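Local structure of ATP phosphoribosyltransferase regulatory subunit (Bacillus halodurans, 3OD1) at residues B[168-173]-B[235-240]; B[176-181]-B[215-220]; B[188-193]-B[273-278]. The protein is probably required for the first step of histidine biosynthesis, working with the catalytic HisG subunit, and may let histidine feed back on ATP phosphoribosyltransferase activity. One frame throughout, in Å; residues are numbered along the deposited sequence.

Contact 1: B[168-173]-B[235-240]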
loop_
_atom_site.group_PDB
_atom_site.type_symbol
_atom_site.label_atom_id
_atom_site.label_comp_id
_atom_site.label_asym_id
_atom_site.label_seq_id
_atom_site.Cartn_x
_atom_site.Cartn_y
_atom_site.Cartn_z
ATOM N N VAL B 168 -5.044 -12.608 29.909
ATOM C CA VAL B 168 -4.101 -13.717 29.990
ATOM C C VAL B 168 -3.717 -14.028 31.438
ATOM O O VAL B 168 -3.524 -15.191 31.797
ATOM C CB VAL B 168 -2.818 -13.425 29.184
ATOM C CG1 VAL B 168 -1.706 -14.412 29.548
ATOM C CG2 VAL B 168 -3.112 -13.476 27.707
ATOM N N GLY B 169 -3.600 -12.986 32.257
ATOM C CA GLY B 169 -3.174 -13.151 33.634
ATOM C C GLY B 169 -4.228 -13.887 34.441
ATOM O O GLY B 169 -3.912 -14.770 35.251
ATOM N N TYR B 170 -5.491 -13.532 34.230
ATOM C CA TYR B 170 -6.556 -14.218 34.940
ATOM C C TYR B 170 -6.568 -15.715 34.607
ATOM O O TYR B 170 -6.540 -16.564 35.505
ATOM C CB TYR B 170 -7.921 -13.586 34.672
ATOM C CG TYR B 170 -9.011 -14.271 35.461
ATOM C CD1 TYR B 170 -9.282 -13.894 36.771
ATOM C CD2 TYR B 170 -9.740 -15.321 34.915
ATOM C CE1 TYR B 170 -10.266 -14.526 37.516
ATOM C CE2 TYR B 170 -10.735 -15.970 35.658
ATOM C CZ TYR B 170 -10.986 -15.560 36.959
ATOM O OH TYR B 170 -11.960 -16.180 37.704
ATOM N N VAL B 171 -6.610 -16.032 33.315
ATOM C CA VAL B 171 -6.601 -17.416 32.852
ATOM C C VAL B 171 -5.418 -18.189 33.434
ATOM O O VAL B 171 -5.593 -19.243 34.045
ATOM C CB VAL B 171 -6.555 -17.501 31.304
ATOM C CG1 VAL B 171 -6.418 -18.948 30.846
ATOM C CG2 VAL B 171 -7.796 -16.873 30.701
ATOM N N ASN B 172 -4.210 -17.666 33.251
ATOM C CA ASN B 172 -3.020 -18.368 33.740
ATOM C C ASN B 172 -3.031 -18.583 35.257
ATOM O O ASN B 172 -2.706 -19.675 35.730
ATOM C CB ASN B 172 -1.734 -17.671 33.285
ATOM C CG ASN B 172 -1.528 -17.751 31.773
ATOM O OD1 ASN B 172 -2.329 -18.355 31.056
ATOM N ND2 ASN B 172 -0.449 -17.145 31.287
ATOM N N ALA B 173 -3.413 -17.560 36.018
ATOM C CA ALA B 173 -3.448 -17.692 37.481
ATOM C C ALA B 173 -4.404 -18.793 37.923
ATOM O O ALA B 173 -4.072 -19.606 38.793
ATOM C CB ALA B 173 -3.818 -16.369 38.148
ATOM N N GLY B 235 -14.608 -15.015 42.594
ATOM C CA GLY B 235 -14.822 -16.187 43.426
ATOM C C GLY B 235 -14.016 -17.414 43.039
ATOM O O GLY B 235 -13.889 -18.358 43.833
ATOM N N LEU B 236 -13.455 -17.403 41.832
ATOM C CA LEU B 236 -12.768 -18.582 41.300
ATOM C C LEU B 236 -11.286 -18.641 41.628
ATOM O O LEU B 236 -10.666 -19.694 41.495
ATOM C CB LEU B 236 -12.943 -18.670 39.783
ATOM C CG LEU B 236 -14.372 -18.923 39.320
ATOM C CD1 LEU B 236 -14.389 -19.133 37.824
ATOM C CD2 LEU B 236 -14.936 -20.137 40.054
ATOM N N ILE B 237 -10.719 -17.516 42.047
ATOM C CA ILE B 237 -9.281 -17.419 42.270
ATOM C C ILE B 237 -8.987 -16.211 43.152
ATOM O O ILE B 237 -9.505 -15.117 42.915
ATOM C CB ILE B 237 -8.515 -17.295 40.926
ATOM C CG1 ILE B 237 -7.003 -17.131 41.143
ATOM C CG2 ILE B 237 -9.065 -16.141 40.103
ATOM C CD1 ILE B 237 -6.309 -18.378 41.626
ATOM N N GLN B 238 -8.162 -16.414 44.174
ATOM C CA GLN B 238 -7.850 -15.348 45.118
ATOM C C GLN B 238 -6.350 -15.149 45.314
ATOM O O GLN B 238 -5.926 -14.472 46.249
ATOM C CB GLN B 238 -8.531 -15.604 46.465
ATOM C CG GLN B 238 -9.936 -15.029 46.570
ATOM C CD GLN B 238 -9.939 -13.512 46.578
ATOM O OE1 GLN B 238 -9.740 -12.872 45.544
ATOM N NE2 GLN B 238 -10.164 -12.928 47.751
ATOM N N THR B 239 -5.549 -15.739 44.434
ATOM C CA THR B 239 -4.110 -15.519 44.477
ATOM C C THR B 239 -3.814 -14.060 44.159
ATOM O O THR B 239 -4.670 -13.352 43.635
ATOM C CB THR B 239 -3.357 -16.436 43.489
ATOM O OG1 THR B 239 -3.820 -16.199 42.152
ATOM C CG2 THR B 239 -3.571 -17.903 43.855
ATOM N N GLU B 240 -2.611 -13.603 44.483
ATOM C CA GLU B 240 -2.231 -12.233 44.160
ATOM C C GLU B 240 -2.331 -11.985 42.651
ATOM O O GLU B 240 -2.960 -11.021 42.209
ATOM C CB GLU B 240 -0.818 -11.940 44.651
ATOM C CG GLU B 240 -0.443 -10.470 44.585
ATOM C CD GLU B 240 1.052 -10.260 44.422
ATOM O OE1 GLU B 240 1.678 -9.659 45.323
ATOM O OE2 GLU B 240 1.599 -10.703 43.388
#
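The nearest CA atoms of the two segments belong to A173 and T239, 7.4 Å apart. One segment, 168-173, is the first turn and a half of helix 168-179; the other, 235-240, is the non-helical link that ends where helix 240-258 begins. The contact belongs to the mainly helical region between strands 162-167 and 265-268, consistent with the insertion of histidyl-tRNA synthetases in the class-II fold, and it illustrates how a short linker can be fixed against a helix without one hydrogen bond between them. Y170 and I237 do most of the work. With CG anti to the backbone N (chi1 -178°), the tyrosine ring reaches out from the helix and runs past the isoleucine in the opposite direction. The CG2 methyl of I237 approaches the ring obliquely, closest to Y170 CE1 at 3.3 Å, a tight fit for two carbons. The other branch of I237 serves the next turn, where CD1 lies 3.8 Å from the backbone O of A173. At the hydroxyl end of the ring, L236 crosses the tyrosine at about a right angle, its CB 3.4 Å from Y170 OH. That hydroxyl is not left to carbon alone, because it hydrogen-bonds to the backbone O of A233 near the end of helix 228-234. A245 and L246 of helix 240-258 and L220 of helix 211-220 also touch the tyrosine. T239 is the N-cap of helix 240-258: its OG1 accepts from the backbone N of G242, and the same OG1 lies 4.0 Å from A173 CB.

Contact 2: B[176-181]-B[215-220]; sequences MDVVGN and SRLMNL
Helix-to-helix packing inside the helical region of this class-II synthetase-like fold joins the C-terminal end of helix 168-179 to helix 211-220, with V178 and L217 as the nearest CA pair (7.6 Å). It exemplifies an apolar seam bordered by a salt bridge. V178 sends one methyl to each of two partners: CG1 packs on L217 CD1 at 3.6 Å, while CG2 lies over one face of the R216 guanidinium, displaced toward its rim and 3.2 Å from NH1. V179 CG1 reaches the same L217 CD1 more loosely, at 4.2 Å. The R216 chain, bent at chi2 and chi3, carries its guanidinium across V178 to D177. There NH1 donates to D177 OD2, which sits at the guanidinium edge, and the N-H...O angle is 155°. The carboxylate stands 81° from the guanidinium plane, so this is a single-bond bridge rather than a paired, coplanar one. The other terminal nitrogen, NH2, hydrogen-bonds to the backbone O of L236, and the two bonds together should limit rotation of the group. On the carboxylate, NH1 meets OD2 from the anti side, 32° out of plane.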
loop_
_atom_site.group_PDB
_atom_site.type_symbol
_atom_site.label_atom_id
_atom_site.label_comp_id
_atom_site.label_asym_id
_atom_site.label_seq_id
_atom_site.Cartn_x
_atom_site.Cartn_y
_atom_site.Cartn_z
HETATM N N MSE B 176 -3.104 -22.460 36.635
HETATM C CA MSE B 176 -1.976 -22.851 37.485
HETATM C C MSE B 176 -2.413 -23.209 38.895
HETATM O O MSE B 176 -2.067 -24.276 39.418
HETATM C CB MSE B 176 -0.932 -21.740 37.570
HETATM C CG MSE B 176 0.005 -21.695 36.387
HETATM SE SE MSE B 176 0.976 -23.365 36.112
HETATM C CE MSE B 176 1.475 -23.048 34.258
ATOM N N ASP B 177 -3.160 -22.314 39.525
ATOM C CA ASP B 177 -3.489 -22.532 40.921
ATOM C C ASP B 177 -4.215 -23.856 41.111
ATOM O O ASP B 177 -4.173 -24.441 42.198
ATOM C CB ASP B 177 -4.314 -21.388 41.493
ATOM C CG ASP B 177 -4.340 -21.417 43.000
ATOM O OD1 ASP B 177 -3.252 -21.308 43.606
ATOM O OD2 ASP B 177 -5.434 -21.558 43.571
ATOM N N VAL B 178 -4.863 -24.336 40.050
ATOM C CA VAL B 178 -5.616 -25.582 40.139
ATOM C C VAL B 178 -4.826 -26.824 39.730
ATOM O O VAL B 178 -4.884 -27.849 40.408
ATOM C CB VAL B 178 -6.909 -25.526 39.320
ATOM C CG1 VAL B 178 -7.553 -26.903 39.273
ATOM C CG2 VAL B 178 -7.865 -24.478 39.901
ATOM N N VAL B 179 -4.093 -26.746 38.624
ATOM C CA VAL B 179 -3.385 -27.926 38.132
ATOM C C VAL B 179 -1.899 -27.944 38.508
ATOM O O VAL B 179 -1.243 -28.982 38.416
ATOM C CB VAL B 179 -3.583 -28.133 36.609
ATOM C CG1 VAL B 179 -5.068 -28.257 36.286
ATOM C CG2 VAL B 179 -2.947 -27.004 35.819
ATOM N N GLY B 180 -1.380 -26.795 38.930
ATOM C CA GLY B 180 -0.042 -26.696 39.492
ATOM C C GLY B 180 1.122 -27.094 38.599
ATOM O O GLY B 180 2.275 -27.085 39.036
ATOM N N ASN B 181 0.830 -27.443 37.350
ATOM C CA ASN B 181 1.859 -27.896 36.419
ATOM C C ASN B 181 1.735 -27.184 35.079
ATOM O O ASN B 181 0.665 -27.180 34.474
ATOM C CB ASN B 181 1.762 -29.412 36.225
ATOM C CG ASN B 181 2.913 -29.979 35.415
ATOM O OD1 ASN B 181 3.606 -29.256 34.699
ATOM N ND2 ASN B 181 3.124 -31.287 35.526
ATOM N N SER B 215 -14.961 -27.669 39.695
ATOM C CA SER B 215 -15.984 -26.628 39.583
ATOM C C SER B 215 -15.379 -25.275 39.230
ATOM O O SER B 215 -15.967 -24.507 38.470
ATOM C CB SER B 215 -16.782 -26.507 40.881
ATOM O OG SER B 215 -17.371 -27.746 41.225
ATOM N N ARG B 216 -14.221 -24.977 39.809
ATOM C CA ARG B 216 -13.530 -23.737 39.506
ATOM C C ARG B 216 -13.200 -23.704 38.016
ATOM O O ARG B 216 -13.634 -22.804 37.301
ATOM C CB ARG B 216 -12.262 -23.588 40.355
ATOM C CG ARG B 216 -12.518 -23.502 41.866
ATOM C CD ARG B 216 -11.458 -22.649 42.564
ATOM N NE ARG B 216 -10.200 -23.367 42.753
ATOM C CZ ARG B 216 -8.994 -22.800 42.774
ATOM N NH1 ARG B 216 -7.919 -23.555 42.958
ATOM N NH2 ARG B 216 -8.850 -21.490 42.601
ATOM N N LEU B 217 -12.448 -24.698 37.550
ATOM C CA LEU B 217 -12.085 -24.780 36.140
ATOM C C LEU B 217 -13.326 -24.696 35.260
ATOM O O LEU B 217 -13.324 -24.037 34.214
ATOM C CB LEU B 217 -11.315 -26.071 35.853
ATOM C CG LEU B 217 -9.918 -26.148 36.477
ATOM C CD1 LEU B 217 -9.220 -27.441 36.105
ATOM C CD2 LEU B 217 -9.091 -24.962 36.044
HETATM N N MSE B 218 -14.388 -25.355 35.711
HETATM C CA MSE B 218 -15.644 -25.426 34.977
HETATM C C MSE B 218 -16.324 -24.060 34.873
HETATM O O MSE B 218 -16.823 -23.672 33.801
HETATM C CB MSE B 218 -16.579 -26.430 35.665
HETATM C CG MSE B 218 -17.375 -27.291 34.711
HETATM SE SE MSE B 218 -16.223 -28.343 33.553
HETATM C CE MSE B 218 -16.616 -30.116 34.254
ATOM N N ASN B 219 -16.333 -23.329 35.985
ATOM C CA ASN B 219 -17.016 -22.041 36.050
ATOM C C ASN B 219 -16.331 -20.931 35.248
ATOM O O ASN B 219 -16.941 -19.904 34.953
ATOM C CB ASN B 219 -17.238 -21.616 37.505
ATOM C CG ASN B 219 -18.392 -22.363 38.157
ATOM O OD1 ASN B 219 -19.435 -22.577 37.536
ATOM N ND2 ASN B 219 -18.208 -22.767 39.410
ATOM N N LEU B 220 -15.065 -21.143 34.898
ATOM C CA LEU B 220 -14.348 -20.214 34.024
ATOM C C LEU B 220 -15.140 -19.985 32.751
ATOM O O LEU B 220 -15.297 -18.855 32.312
ATOM C CB LEU B 220 -12.968 -20.764 33.668
ATOM C CG LEU B 220 -12.194 -20.023 32.575
ATOM C CD1 LEU B 220 -12.022 -18.548 32.931
ATOM C CD2 LEU B 220 -10.850 -20.700 32.377
#

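Contact 3: B[188-193]-B[273-278]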
loop_
_atom_site.group_PDB
_atom_site.type_symbol
_atom_site.label_atom_id
_atom_site.label_comp_id
_atom_site.label_asym_id
_atom_site.label_seq_id
_atom_site.Cartn_x
_atom_site.Cartn_y
_atom_site.Cartn_z
ATOM N N LEU B 188 -5.072 -27.430 29.138
ATOM C CA LEU B 188 -6.327 -26.707 29.343
ATOM C C LEU B 188 -6.413 -25.455 28.461
ATOM O O LEU B 188 -7.435 -25.215 27.820
ATOM C CB LEU B 188 -6.508 -26.336 30.820
ATOM C CG LEU B 188 -7.098 -27.424 31.723
ATOM C CD1 LEU B 188 -6.916 -27.088 33.208
ATOM C CD2 LEU B 188 -8.566 -27.651 31.392
ATOM N N ARG B 189 -5.338 -24.668 28.433
ATOM C CA ARG B 189 -5.290 -23.426 27.658
ATOM C C ARG B 189 -5.532 -23.683 26.170
ATOM O O ARG B 189 -6.125 -22.856 25.470
ATOM C CB ARG B 189 -3.929 -22.741 27.831
ATOM C CG ARG B 189 -4.000 -21.240 28.103
ATOM C CD ARG B 189 -2.618 -20.590 28.026
ATOM N NE ARG B 189 -1.562 -21.480 28.501
ATOM C CZ ARG B 189 -1.210 -21.617 29.774
ATOM N NH1 ARG B 189 -1.826 -20.921 30.718
ATOM N NH2 ARG B 189 -0.242 -22.455 30.109
ATOM N N ARG B 190 -5.047 -24.826 25.694
ATOM C CA ARG B 190 -5.209 -25.225 24.301
ATOM C C ARG B 190 -6.686 -25.385 23.943
ATOM O O ARG B 190 -7.124 -24.938 22.882
ATOM C CB ARG B 190 -4.463 -26.529 24.046
ATOM C CG ARG B 190 -4.770 -27.162 22.706
ATOM C CD ARG B 190 -4.017 -26.462 21.628
ATOM N NE ARG B 190 -2.602 -26.369 21.962
ATOM C CZ ARG B 190 -1.708 -25.746 21.204
ATOM N NH1 ARG B 190 -2.099 -25.162 20.072
ATOM N NH2 ARG B 190 -0.433 -25.705 21.578
ATOM N N PHE B 191 -7.457 -26.008 24.835
ATOM C CA PHE B 191 -8.901 -26.126 24.618
ATOM C C PHE B 191 -9.551 -24.750 24.460
ATOM O O PHE B 191 -10.392 -24.553 23.582
ATOM C CB PHE B 191 -9.581 -26.912 25.740
ATOM C CG PHE B 191 -9.312 -28.388 25.695
ATOM C CD1 PHE B 191 -9.879 -29.176 24.708
ATOM C CD2 PHE B 191 -8.488 -28.987 26.636
ATOM C CE1 PHE B 191 -9.633 -30.537 24.659
ATOM C CE2 PHE B 191 -8.235 -30.354 26.595
ATOM C CZ PHE B 191 -8.805 -31.128 25.606
ATOM N N LEU B 192 -9.158 -23.807 25.311
ATOM C CA LEU B 192 -9.700 -22.447 25.260
ATOM C C LEU B 192 -9.274 -21.746 23.981
ATOM O O LEU B 192 -10.078 -21.102 23.310
ATOM C CB LEU B 192 -9.244 -21.630 26.475
ATOM C CG LEU B 192 -9.691 -22.173 27.839
ATOM C CD1 LEU B 192 -8.954 -21.481 28.980
ATOM C CD2 LEU B 192 -11.203 -22.030 27.999
ATOM N N TYR B 193 -7.998 -21.875 23.650
ATOM C CA TYR B 193 -7.454 -21.278 22.443
ATOM C C TYR B 193 -8.235 -21.724 21.207
ATOM O O TYR B 193 -8.510 -20.931 20.298
ATOM C CB TYR B 193 -5.983 -21.671 22.324
ATOM C CG TYR B 193 -5.325 -21.266 21.035
ATOM C CD1 TYR B 193 -5.106 -19.927 20.733
ATOM C CD2 TYR B 193 -4.891 -22.228 20.130
ATOM C CE1 TYR B 193 -4.485 -19.556 19.545
ATOM C CE2 TYR B 193 -4.276 -21.875 18.951
ATOM C CZ TYR B 193 -4.075 -20.540 18.657
ATOM O OH TYR B 193 -3.455 -20.198 17.477
ATOM N N LEU B 273 -5.954 -15.631 22.919
ATOM C CA LEU B 273 -5.677 -15.258 21.525
ATOM C C LEU B 273 -4.447 -15.977 20.981
ATOM O O LEU B 273 -4.220 -16.023 19.778
ATOM C CB LEU B 273 -5.508 -13.734 21.386
ATOM C CG LEU B 273 -6.725 -12.795 21.517
ATOM C CD1 LEU B 273 -6.303 -11.344 21.297
ATOM C CD2 LEU B 273 -7.819 -13.156 20.527
ATOM N N HIS B 274 -3.656 -16.550 21.881
ATOM C CA HIS B 274 -2.362 -17.095 21.519
ATOM C C HIS B 274 -1.867 -17.899 22.714
ATOM O O HIS B 274 -2.221 -17.598 23.855
ATOM C CB HIS B 274 -1.403 -15.943 21.197
ATOM C CG HIS B 274 -0.192 -16.353 20.418
ATOM N ND1 HIS B 274 0.867 -17.025 20.991
ATOM C CD2 HIS B 274 0.142 -16.164 19.118
ATOM C CE1 HIS B 274 1.795 -17.244 20.075
ATOM N NE2 HIS B 274 1.378 -16.735 18.930
HETATM N N MSE B 275 -1.063 -18.926 22.474
HETATM C CA MSE B 275 -0.573 -19.732 23.589
HETATM C C MSE B 275 0.458 -19.016 24.469
HETATM O O MSE B 275 0.604 -19.361 25.646
HETATM C CB MSE B 275 -0.043 -21.089 23.104
HETATM C CG MSE B 275 -1.115 -21.990 22.489
HETATM SE SE MSE B 275 -2.448 -22.569 23.800
HETATM C CE MSE B 275 -1.324 -23.789 24.853
ATOM N N SER B 276 1.163 -18.021 23.932
ATOM C CA SER B 276 2.242 -17.391 24.714
ATOM C C SER B 276 2.464 -15.892 24.475
ATOM O O SER B 276 2.946 -15.172 25.347
ATOM C CB SER B 276 3.560 -18.115 24.448
ATOM O OG SER B 276 3.812 -18.182 23.051
ATOM N N TYR B 277 2.118 -15.431 23.292
ATOM C CA TYR B 277 2.518 -14.104 22.831
ATOM C C TYR B 277 1.961 -12.947 23.664
ATOM O O TYR B 277 2.698 -12.035 24.033
ATOM C CB TYR B 277 2.094 -13.970 21.378
ATOM C CG TYR B 277 2.375 -12.658 20.711
ATOM C CD1 TYR B 277 3.582 -12.446 20.038
ATOM C CD2 TYR B 277 1.410 -11.653 20.674
ATOM C CE1 TYR B 277 3.835 -11.259 19.385
ATOM C CE2 TYR B 277 1.657 -10.452 20.017
ATOM C CZ TYR B 277 2.875 -10.268 19.372
ATOM O OH TYR B 277 3.143 -9.086 18.706
ATOM N N TYR B 278 0.666 -12.979 23.953
ATOM C CA TYR B 278 0.049 -11.932 24.766
ATOM C C TYR B 278 0.266 -12.204 26.243
ATOM O O TYR B 278 0.243 -13.357 26.678
ATOM C CB TYR B 278 -1.442 -11.799 24.459
ATOM C CG TYR B 278 -1.729 -11.421 23.029
ATOM C CD1 TYR B 278 -1.689 -10.098 22.619
ATOM C CD2 TYR B 278 -2.043 -12.398 22.083
ATOM C CE1 TYR B 278 -1.952 -9.751 21.287
ATOM C CE2 TYR B 278 -2.309 -12.067 20.764
ATOM C CZ TYR B 278 -2.263 -10.748 20.370
ATOM O OH TYR B 278 -2.530 -10.440 19.052
#
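A selenomethionine, M275, lays its bent side chain against R190 and Y193 of helix 182-193, and its selenium lies against the helix backbone itself. SE is 3.9 Å from R190 CA and 4.0 Å from the carbonyl carbon of R189, so the heavy atom rests on main chain as well as on side chains. Bends at chi2 and chi3 turn the methyl aside, bringing CE to 4.1 Å from R189 CB. R190 crosses M275 at about a right angle, with CG of M275 over one face of its guanidinium and 3.9 Å from NH2. Y193 adds a Met-aromatic contact, the selenium standing 4.8 Å from the ring centroid and 37° off its normal. The example is instructive because the two partners come from parts of the chain 80 residues apart: the helix belongs to the helical region of the synthetase-like fold, whereas 273-278 is part of the loop between strands 265-268 and 281-286 of the large mixed sheet. Besides flanking M275, the Y193 ring turns an edge to the loop backbone, its CE1 lying 3.6 Å from L273 O. Replacing the ring of Y193 by the methyl of an alanine is likely to leave M275 without its aromatic neighbour and open a gap beside the L273 carbonyl, with the selenium-bearing chain freer to turn. R189 is directed elsewhere at its polar end, forming a salt bridge to D186, although its NE is buried with no partner. Within the loop, H274 ND1 accepts from S276 N in the plane of the imidazole, at 3.1 Å and an N-H...N angle of 171°.

How the contacts relate
All three contacts lie on the same side of the chain's centre, two within the helical region and one joining it to a loop of the sheet. Contacts 1 and 2 are 9 Å apart between centres and share helix 168-179; contact 2 is nested along the chain inside the loop closed by contact 1. R216 NH2 of contact 2 meets L236 O of contact 1, while I237 CD1 packs on D177 CB. Contact 3 lies about 15 Å from each, centre to centre, and alternates with both in sequence. Its helix 182-193 follows helix 168-179, and L188 meets both V179 and L217. The helices thus pack through partly apolar junctions, and 273-278 joins them to the large mixed sheet.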